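PDB 6FBM: gram-negative insecticidal protein from Chromobacterium piscinae, which probably kills insects as a toxin of the MACPF family, whose members typically oligomerise on target membranes and open pores. Local coordinates for residues A[153-164]-A[292-303]. Residues are numbered along the deposited sequence; the frame is centred on the assembly and turned at random.
Sequences LNNPNMPAMELF and RRVELEDAFPEF
The helical part of the MACPF region supplies this contact, in which the side chain of R292, from helix 290-298, reaches into the turn that links helix 147-154 to helix 160-167. Its flat guanidinium suits a turn with several carbonyls facing one spot. NE gives a fairly straight bond to L153 O (2.7 Å), while NH1 and NH2 grip M158 O end-on, at 3.0 and 2.9 Å; both acceptors lie close to the guanidinium plane. One face of the group has N155 O above its rim, and the methyl L296 CD2 lies over the centre of the other. NH1 also forms a salt bridge with E295 OE1, about one turn further along the same helix, approaching from above the carboxylate plane, which probably offsets part of the arginine's charge. An Asx turn, with N155 OD1 accepting from the backbone N of N157, overlaps the type I turn from N155 to M158.

The helical segments 160-164 and 292-298 cross at 82°, and A160, small enough for the crossing point, lets its CA and CB lie against L296 CD2. L296 acts as a knob among L153, A160, L163 and F164, its branched end touching L163 CD2 through CD1 at 3.4 Å.

Farther along, F164 bridges to the short helix 300-304. With CG beside the backbone N (chi1 -66°), its ring turns an edge to the face of F303, centroids 5.6 Å apart and planes at 78°; F164 CZ meanwhile reaches L296 O at 3.3 Å. The bent, flexible chain of M161 brings SD near the plane of the F303 ring, at its edge, and lays CE against A299 CB and E302 CG (3.7 Å to the latter).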
# COMPACT_ATOMS: atom_id res chain seq x y z
N LEU A 153 10.76 39.35 -23.48
CA LEU A 153 12.15 39.66 -23.17
C LEU A 153 12.76 40.61 -24.20
O LEU A 153 13.42 41.56 -23.83
CB LEU A 153 12.97 38.37 -23.09
CG LEU A 153 14.47 38.47 -22.89
CD1 LEU A 153 14.81 39.06 -21.53
CD2 LEU A 153 15.08 37.09 -23.03
N ASN A 154 12.51 40.34 -25.48
CA ASN A 154 13.14 41.08 -26.58
C ASN A 154 12.31 42.28 -27.14
O ASN A 154 12.85 43.09 -27.88
CB ASN A 154 13.53 40.11 -27.70
CG ASN A 154 14.64 39.15 -27.30
OD1 ASN A 154 15.79 39.56 -27.09
ND2 ASN A 154 14.32 37.86 -27.20
N ASN A 155 11.02 42.37 -26.78
CA ASN A 155 10.17 43.50 -27.17
C ASN A 155 10.66 44.77 -26.46
O ASN A 155 10.64 44.80 -25.24
CB ASN A 155 8.71 43.21 -26.79
CG ASN A 155 7.75 44.35 -27.10
OD1 ASN A 155 8.13 45.45 -27.50
ND2 ASN A 155 6.47 44.09 -26.89
N PRO A 156 11.08 45.81 -27.21
CA PRO A 156 11.57 47.03 -26.53
C PRO A 156 10.47 47.86 -25.83
O PRO A 156 10.78 48.68 -24.96
CB PRO A 156 12.25 47.83 -27.66
CG PRO A 156 12.32 46.92 -28.84
CD PRO A 156 11.19 45.96 -28.68
N ASN A 157 9.22 47.62 -26.21
CA ASN A 157 8.08 48.29 -25.58
C ASN A 157 7.55 47.57 -24.35
O ASN A 157 6.61 48.05 -23.75
CB ASN A 157 6.96 48.48 -26.62
CG ASN A 157 7.39 49.36 -27.79
OD1 ASN A 157 8.14 50.32 -27.61
ND2 ASN A 157 6.91 49.03 -28.99
N MET A 158 8.11 46.42 -24.01
CA MET A 158 7.77 45.72 -22.77
C MET A 158 8.68 46.27 -21.68
O MET A 158 9.88 46.00 -21.68
CB MET A 158 7.99 44.22 -22.90
CG MET A 158 7.82 43.43 -21.61
SD MET A 158 6.13 42.94 -21.25
CE MET A 158 5.37 44.48 -20.74
N PRO A 159 8.11 47.04 -20.72
CA PRO A 159 9.03 47.64 -19.74
C PRO A 159 9.62 46.62 -18.75
O PRO A 159 8.99 45.59 -18.44
CB PRO A 159 8.16 48.67 -19.00
CG PRO A 159 6.92 48.86 -19.82
CD PRO A 159 6.74 47.58 -20.58
N ALA A 160 10.83 46.92 -18.27
CA ALA A 160 11.54 46.08 -17.30
C ALA A 160 10.70 45.59 -16.12
O ALA A 160 10.76 44.41 -15.75
CB ALA A 160 12.75 46.82 -16.79
N MET A 161 9.92 46.49 -15.52
CA MET A 161 9.10 46.13 -14.36
C MET A 161 8.10 45.00 -14.63
O MET A 161 7.92 44.11 -13.81
CB MET A 161 8.35 47.36 -13.79
CG MET A 161 9.18 48.35 -12.98
SD MET A 161 10.35 47.67 -11.76
CE MET A 161 11.83 47.68 -12.81
N GLU A 162 7.46 45.05 -15.79
CA GLU A 162 6.50 44.02 -16.16
C GLU A 162 7.21 42.73 -16.43
O GLU A 162 6.79 41.67 -15.95
CB GLU A 162 5.70 44.40 -17.40
CG GLU A 162 4.25 44.78 -17.12
CD GLU A 162 3.31 44.00 -18.01
OE1 GLU A 162 2.57 44.61 -18.81
OE2 GLU A 162 3.36 42.73 -17.98
N LEU A 163 8.28 42.82 -17.21
CA LEU A 163 9.09 41.67 -17.54
C LEU A 163 9.50 40.98 -16.25
O LEU A 163 9.30 39.78 -16.11
CB LEU A 163 10.32 42.06 -18.35
CG LEU A 163 11.15 40.91 -18.92
CD1 LEU A 163 10.38 40.19 -20.01
CD2 LEU A 163 12.44 41.45 -19.49
N PHE A 164 10.01 41.77 -15.30
CA PHE A 164 10.45 41.23 -14.02
C PHE A 164 9.31 40.67 -13.17
O PHE A 164 9.51 39.65 -12.49
CB PHE A 164 11.26 42.26 -13.21
CG PHE A 164 12.59 42.64 -13.82
CD1 PHE A 164 13.24 41.83 -14.77
CD2 PHE A 164 13.22 43.81 -13.42
CE1 PHE A 164 14.46 42.21 -15.31
CE2 PHE A 164 14.45 44.18 -13.95
CZ PHE A 164 15.07 43.38 -14.89
N ARG A 292 19.08 46.14 -24.98
CA ARG A 292 18.01 45.55 -24.18
C ARG A 292 18.55 44.92 -22.88
O ARG A 292 17.95 45.09 -21.82
CB ARG A 292 17.26 44.53 -25.05
CG ARG A 292 16.03 43.89 -24.44
CD ARG A 292 15.03 44.87 -23.86
NE ARG A 292 13.80 44.18 -23.50
CZ ARG A 292 12.76 44.72 -22.87
NH1 ARG A 292 12.76 46.01 -22.48
NH2 ARG A 292 11.69 43.95 -22.61
N ARG A 293 19.70 44.24 -22.97
CA ARG A 293 20.39 43.70 -21.79
C ARG A 293 20.66 44.79 -20.80
O ARG A 293 20.52 44.60 -19.59
CB ARG A 293 21.74 43.07 -22.16
CG ARG A 293 21.67 41.82 -23.01
CD ARG A 293 23.05 41.36 -23.45
NE ARG A 293 22.95 40.53 -24.65
CZ ARG A 293 23.98 40.14 -25.40
NH1 ARG A 293 25.24 40.40 -25.05
NH2 ARG A 293 23.74 39.39 -26.48
N VAL A 294 21.09 45.92 -21.32
CA VAL A 294 21.50 47.03 -20.50
C VAL A 294 20.29 47.70 -19.90
O VAL A 294 20.31 47.99 -18.71
CB VAL A 294 22.43 48.00 -21.29
CG1 VAL A 294 22.64 49.32 -20.55
CG2 VAL A 294 23.79 47.34 -21.53
N GLU A 295 19.23 47.95 -20.67
CA GLU A 295 18.09 48.67 -20.11
C GLU A 295 17.38 47.85 -19.04
O GLU A 295 16.94 48.41 -18.03
CB GLU A 295 17.10 49.24 -21.14
CG GLU A 295 16.36 48.25 -21.99
CD GLU A 295 15.01 48.73 -22.50
OE1 GLU A 295 14.56 48.31 -23.58
OE2 GLU A 295 14.33 49.50 -21.81
N LEU A 296 17.32 46.54 -19.25
CA LEU A 296 16.77 45.64 -18.23
C LEU A 296 17.63 45.64 -16.98
O LEU A 296 17.11 45.79 -15.87
CB LEU A 296 16.57 44.23 -18.78
CG LEU A 296 15.51 44.08 -19.88
CD1 LEU A 296 15.48 42.64 -20.38
CD2 LEU A 296 14.13 44.51 -19.41
N GLU A 297 18.94 45.54 -17.14
CA GLU A 297 19.85 45.59 -15.99
C GLU A 297 19.80 46.91 -15.21
O GLU A 297 19.90 46.90 -13.98
CB GLU A 297 21.29 45.27 -16.41
CG GLU A 297 22.26 45.32 -15.24
CD GLU A 297 23.51 44.46 -15.47
OE1 GLU A 297 23.88 44.22 -16.65
OE2 GLU A 297 24.09 44.03 -14.45
N ASP A 298 19.64 48.03 -15.92
CA ASP A 298 19.53 49.36 -15.29
C ASP A 298 18.28 49.49 -14.43
O ASP A 298 18.27 50.25 -13.46
CB ASP A 298 19.49 50.48 -16.33
CG ASP A 298 20.83 50.71 -17.00
OD1 ASP A 298 21.85 50.31 -16.44
OD2 ASP A 298 20.86 51.32 -18.09
N ALA A 299 17.24 48.75 -14.80
CA ALA A 299 15.99 48.81 -14.08
C ALA A 299 16.00 47.96 -12.79
O ALA A 299 15.06 48.05 -11.97
CB ALA A 299 14.87 48.39 -14.99
N PHE A 300 17.04 47.15 -12.58
CA PHE A 300 17.06 46.27 -11.42
C PHE A 300 17.05 47.02 -10.08
O PHE A 300 16.32 46.64 -9.19
CB PHE A 300 18.19 45.25 -11.50
CG PHE A 300 18.11 44.16 -10.47
CD1 PHE A 300 16.99 43.33 -10.40
CD2 PHE A 300 19.16 43.94 -9.59
CE1 PHE A 300 16.93 42.32 -9.46
CE2 PHE A 300 19.11 42.92 -8.67
CZ PHE A 300 17.99 42.11 -8.58
N PRO A 301 17.85 48.11 -9.95
CA PRO A 301 17.76 48.88 -8.71
C PRO A 301 16.37 49.32 -8.31
O PRO A 301 16.03 49.23 -7.11
CB PRO A 301 18.65 50.09 -8.98
CG PRO A 301 19.69 49.58 -9.92
CD PRO A 301 19.04 48.50 -10.74
N GLU A 302 15.57 49.78 -9.26
CA GLU A 302 14.20 50.22 -8.90
C GLU A 302 13.30 49.03 -8.60
O GLU A 302 12.49 49.11 -7.67
CB GLU A 302 13.55 51.23 -9.89
CG GLU A 302 13.23 50.72 -11.29
CD GLU A 302 12.04 51.41 -11.96
OE1 GLU A 302 11.05 51.73 -11.27
OE2 GLU A 302 12.09 51.58 -13.21
N PHE A 303 13.45 47.92 -9.32
CA PHE A 303 12.74 46.69 -8.95
C PHE A 303 13.00 46.31 -7.48
O PHE A 303 12.08 45.92 -6.77
CB PHE A 303 13.13 45.51 -9.87
CG PHE A 303 12.46 44.22 -9.52
CD1 PHE A 303 11.17 43.94 -9.95
CD2 PHE A 303 13.11 43.29 -8.73
CE1 PHE A 303 10.55 42.74 -9.59
CE2 PHE A 303 12.50 42.09 -8.36
CZ PHE A 303 11.22 41.80 -8.82